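Local coordinates for pectinesterase (PDB 4PMH), which hydrolyses the methyl esters of pectin's galacturonate chain, releasing methanol, and probably serves the rice weevil in digesting plant cell walls, at residues A15-Y20 and N344-N349. Residues are numbered along the deposited sequence; the frame is centred on the assembly and turned at random.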
ATOM      1  N   ALA A  15     -10.422 -24.751   7.120  1.00 14.38           N
ATOM      2  CA  ALA A  15      -9.053 -25.257   6.969  1.00 15.28           C
ATOM      3  C   ALA A  15      -8.725 -25.610   5.526  1.00 15.08           C
ATOM      4  O   ALA A  15      -7.604 -25.396   5.049  1.00 16.13           O
ATOM      5  CB  ALA A  15      -8.825 -26.460   7.875  1.00 16.20           C
ATOM      6  N   SER A  16      -9.702 -26.167   4.829  1.00 15.82           N
ATOM      7  CA  SER A  16      -9.533 -26.597   3.439  1.00 15.83           C
ATOM      8  C   SER A  16      -9.377 -25.381   2.512  1.00 15.40           C
ATOM      9  O   SER A  16      -8.458 -25.300   1.701  1.00 15.85           O
ATOM     10  CB  SER A  16     -10.770 -27.413   3.039  1.00 16.51           C
ATOM     11  OG  SER A  16     -10.595 -28.021   1.793  1.00 17.94           O
ATOM     12  N   GLU A  17     -10.311 -24.453   2.637  1.00 14.91           N
ATOM     13  CA  GLU A  17     -10.226 -23.162   1.946  1.00 15.20           C
ATOM     14  C   GLU A  17      -8.882 -22.432   2.155  1.00 15.95           C
ATOM     15  O   GLU A  17      -8.315 -21.867   1.201  1.00 15.18           O
ATOM     16  CB  GLU A  17     -11.380 -22.287   2.410  1.00 14.22           C
ATOM     17  CG  GLU A  17     -12.722 -22.661   1.796  1.00 14.06           C
ATOM     18  CD  GLU A  17     -13.878 -21.893   2.411  1.00 13.83           C
ATOM     19  OE1 GLU A  17     -13.709 -21.360   3.528  1.00 14.79           O
ATOM     20  OE2 GLU A  17     -14.982 -21.839   1.821  1.00 14.17           O
ATOM     21  N   SER A  18      -8.372 -22.461   3.392  1.00 17.83           N
ATOM     22  CA  SER A  18      -7.095 -21.815   3.725  1.00 19.37           C
ATOM     23  C   SER A  18      -5.942 -22.285   2.858  1.00 19.61           C
ATOM     24  O   SER A  18      -5.055 -21.502   2.554  1.00 16.99           O
ATOM     25  CB  SER A  18      -6.729 -21.989   5.211  1.00 21.24           C
ATOM     26  OG  SER A  18      -6.270 -23.302   5.497  1.00 24.82           O
ATOM     27  N   ASN A  19      -5.958 -23.555   2.438  1.00 21.57           N
ATOM     28  CA  ASN A  19      -4.872 -24.095   1.601  1.00 24.23           C
ATOM     29  C   ASN A  19      -4.768 -23.424   0.215  1.00 24.32           C
ATOM     30  O   ASN A  19      -3.734 -23.536  -0.453  1.00 26.18           O
ATOM     31  CB  ASN A  19      -5.001 -25.626   1.423  1.00 24.93           C
ATOM     32  CG  ASN A  19      -4.901 -26.392   2.727  1.00 26.54           C
ATOM     33  OD1 ASN A  19      -5.796 -27.178   3.075  1.00 28.86           O
ATOM     34  ND2 ASN A  19      -3.814 -26.183   3.455  1.00 27.81           N
ATOM     35  N   TYR A  20      -5.821 -22.732  -0.220  1.00 24.00           N
ATOM     36  CA  TYR A  20      -5.769 -22.023  -1.498  1.00 24.89           C
ATOM     37  C   TYR A  20      -5.130 -20.642  -1.357  1.00 22.76           C
ATOM     38  O   TYR A  20      -4.937 -19.962  -2.364  1.00 20.89           O
ATOM     39  CB  TYR A  20      -7.159 -21.864  -2.129  1.00 27.18           C
ATOM     40  CG  TYR A  20      -7.990 -23.129  -2.113  1.00 29.58           C
ATOM     41  CD1 TYR A  20      -7.412 -24.383  -2.375  1.00 30.96           C
ATOM     42  CD2 TYR A  20      -9.355 -23.075  -1.829  1.00 31.10           C
ATOM     43  CE1 TYR A  20      -8.175 -25.543  -2.343  1.00 32.69           C
ATOM     44  CE2 TYR A  20     -10.124 -24.225  -1.800  1.00 32.27           C
ATOM     45  CZ  TYR A  20      -9.538 -25.455  -2.064  1.00 33.83           C
ATOM     46  OH  TYR A  20     -10.326 -26.596  -2.026  1.00 35.02           O
ATOM     47  N   ASN A 344     -21.848 -22.639   4.817  1.00 21.28           N
ATOM     48  CA  ASN A 344     -20.864 -23.698   4.992  1.00 24.61           C
ATOM     49  C   ASN A 344     -20.277 -24.079   3.656  1.00 22.76           C
ATOM     50  O   ASN A 344     -19.083 -24.335   3.567  1.00 25.10           O
ATOM     51  CB  ASN A 344     -21.457 -24.927   5.693  1.00 28.08           C
ATOM     52  CG  ASN A 344     -21.946 -24.613   7.099  1.00 32.14           C
ATOM     53  OD1 ASN A 344     -21.215 -24.774   8.091  1.00 36.63           O
ATOM     54  ND2 ASN A 344     -23.190 -24.157   7.196  1.00 35.06           N
ATOM     55  N   SER A 345     -21.102 -24.078   2.613  1.00 21.04           N
ATOM     56  CA  SER A 345     -20.590 -24.207   1.249  1.00 19.30           C
ATOM     57  C   SER A 345     -20.748 -22.888   0.512  1.00 17.69           C
ATOM     58  O   SER A 345     -21.784 -22.236   0.607  1.00 17.31           O
ATOM     59  CB  SER A 345     -21.310 -25.328   0.510  1.00 19.75           C
ATOM     60  OG  SER A 345     -21.180 -26.567   1.219  1.00 20.07           O
ATOM     61  N   ARG A 346     -19.712 -22.487  -0.217  1.00 15.57           N
ATOM     62  CA  ARG A 346     -19.683 -21.152  -0.811  1.00 14.81           C
ATOM     63  C   ARG A 346     -18.594 -21.039  -1.859  1.00 14.14           C
ATOM     64  O   ARG A 346     -17.662 -21.848  -1.898  1.00 12.26           O
ATOM     65  CB  ARG A 346     -19.438 -20.088   0.281  1.00 14.70           C
ATOM     66  CG  ARG A 346     -18.160 -20.329   1.077  1.00 13.84           C
ATOM     67  CD  ARG A 346     -17.922 -19.324   2.215  1.00 13.64           C
ATOM     68  NE  ARG A 346     -16.841 -19.811   3.062  1.00 13.09           N
ATOM     69  CZ  ARG A 346     -16.632 -19.442   4.321  1.00 12.40           C
ATOM     70  NH1 ARG A 346     -17.407 -18.532   4.921  1.00 11.43           N
ATOM     71  NH2 ARG A 346     -15.658 -20.030   4.991  1.00 12.35           N
ATOM     72  N   ASP A 347     -18.727 -20.013  -2.692  1.00 13.84           N
ATOM     73  CA  ASP A 347     -17.666 -19.601  -3.619  1.00 14.22           C
ATOM     74  C   ASP A 347     -16.999 -18.333  -3.087  1.00 14.24           C
ATOM     75  O   ASP A 347     -17.614 -17.268  -3.044  1.00 13.87           O
ATOM     76  CB  ASP A 347     -18.290 -19.332  -4.985  1.00 14.22           C
ATOM     77  CG  ASP A 347     -17.306 -18.791  -6.032  1.00 14.49           C
ATOM     78  OD1 ASP A 347     -16.045 -18.816  -5.870  1.00 13.92           O
ATOM     79  OD2 ASP A 347     -17.862 -18.351  -7.071  1.00 14.87           O
ATOM     80  N   LEU A 348     -15.730 -18.436  -2.717  1.00 14.01           N
ATOM     81  CA  LEU A 348     -15.043 -17.287  -2.115  1.00 14.81           C
ATOM     82  C   LEU A 348     -14.794 -16.163  -3.126  1.00 14.73           C
ATOM     83  O   LEU A 348     -14.408 -15.045  -2.748  1.00 14.54           O
ATOM     84  CB  LEU A 348     -13.724 -17.720  -1.466  1.00 15.04           C
ATOM     85  CG  LEU A 348     -13.829 -18.760  -0.333  1.00 15.28           C
ATOM     86  CD1 LEU A 348     -12.449 -19.304  -0.024  1.00 15.82           C
ATOM     87  CD2 LEU A 348     -14.458 -18.183   0.924  1.00 15.35           C
ATOM     88  N   ASN A 349     -15.033 -16.445  -4.403  1.00 14.87           N
ATOM     89  CA  ASN A 349     -14.942 -15.430  -5.452  1.00 16.32           C
ATOM     90  C   ASN A 349     -16.286 -14.876  -5.920  1.00 17.79           C
ATOM     91  O   ASN A 349     -16.349 -14.137  -6.892  1.00 17.70           O
ATOM     92  CB  ASN A 349     -14.143 -15.987  -6.620  1.00 16.00           C
ATOM     93  CG  ASN A 349     -12.674 -16.119  -6.280  1.00 16.70           C
ATOM     94  OD1 ASN A 349     -12.069 -15.175  -5.767  1.00 16.70           O
ATOM     95  ND2 ASN A 349     -12.089 -17.276  -6.552  1.00 17.15           N
TER
HETATM   96  O   HOH W   1     -15.101 -22.781  -0.786  1.00 15.29           O
HETATM   97  O   HOH W   2     -16.490 -23.974   2.304  1.00 16.25           O
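Glu-17, on the short helical turn 15-18, faces Leu-348 of the irregular segment 344-349 with their CA atoms 8.6 Å apart, so side chains and water bridge the gap. The carboxylate of Glu-17 meets the guanidinium of Arg-346 side-on in a two-pronged salt bridge: NE of Arg-346 gives a nearly straight bond (178°) to OE2 of Glu-17 at 3.0 Å, and NH2 of Arg-346 reaches OE1 of Glu-17 at 2.8 Å. Each oxygen uses its syn lone pair, and the two planes lie only 22° apart. With CG anti to the carbonyl carbon (chi1 -76°), the extended Glu-17 carries its acid group to this edge. Leu-348 crosses the aliphatic part of Glu-17 at a slant, its CD1 3.8 Å from CG of Glu-17. OE2 of Glu-17 also accepts from two waters, which donate onward to the backbone O of Arg-346 and of Asn-344, while OE1 takes the Thr-14 N-H. NH2 of Arg-346 also donates to the backbone O of Ile-12. Losing the guanidinium to an alanine at Arg-346 is likely to leave the Glu-17 carboxylate without its countercharge and the Ile-12 carbonyl without this donor. At the C-terminal end of the parallel beta-helix, away from the probable catalytic site, the contact ties the N-terminal turn to the loop leading into the last strand, 355-359, whose Trp-357 touches both Arg-346 and Leu-348.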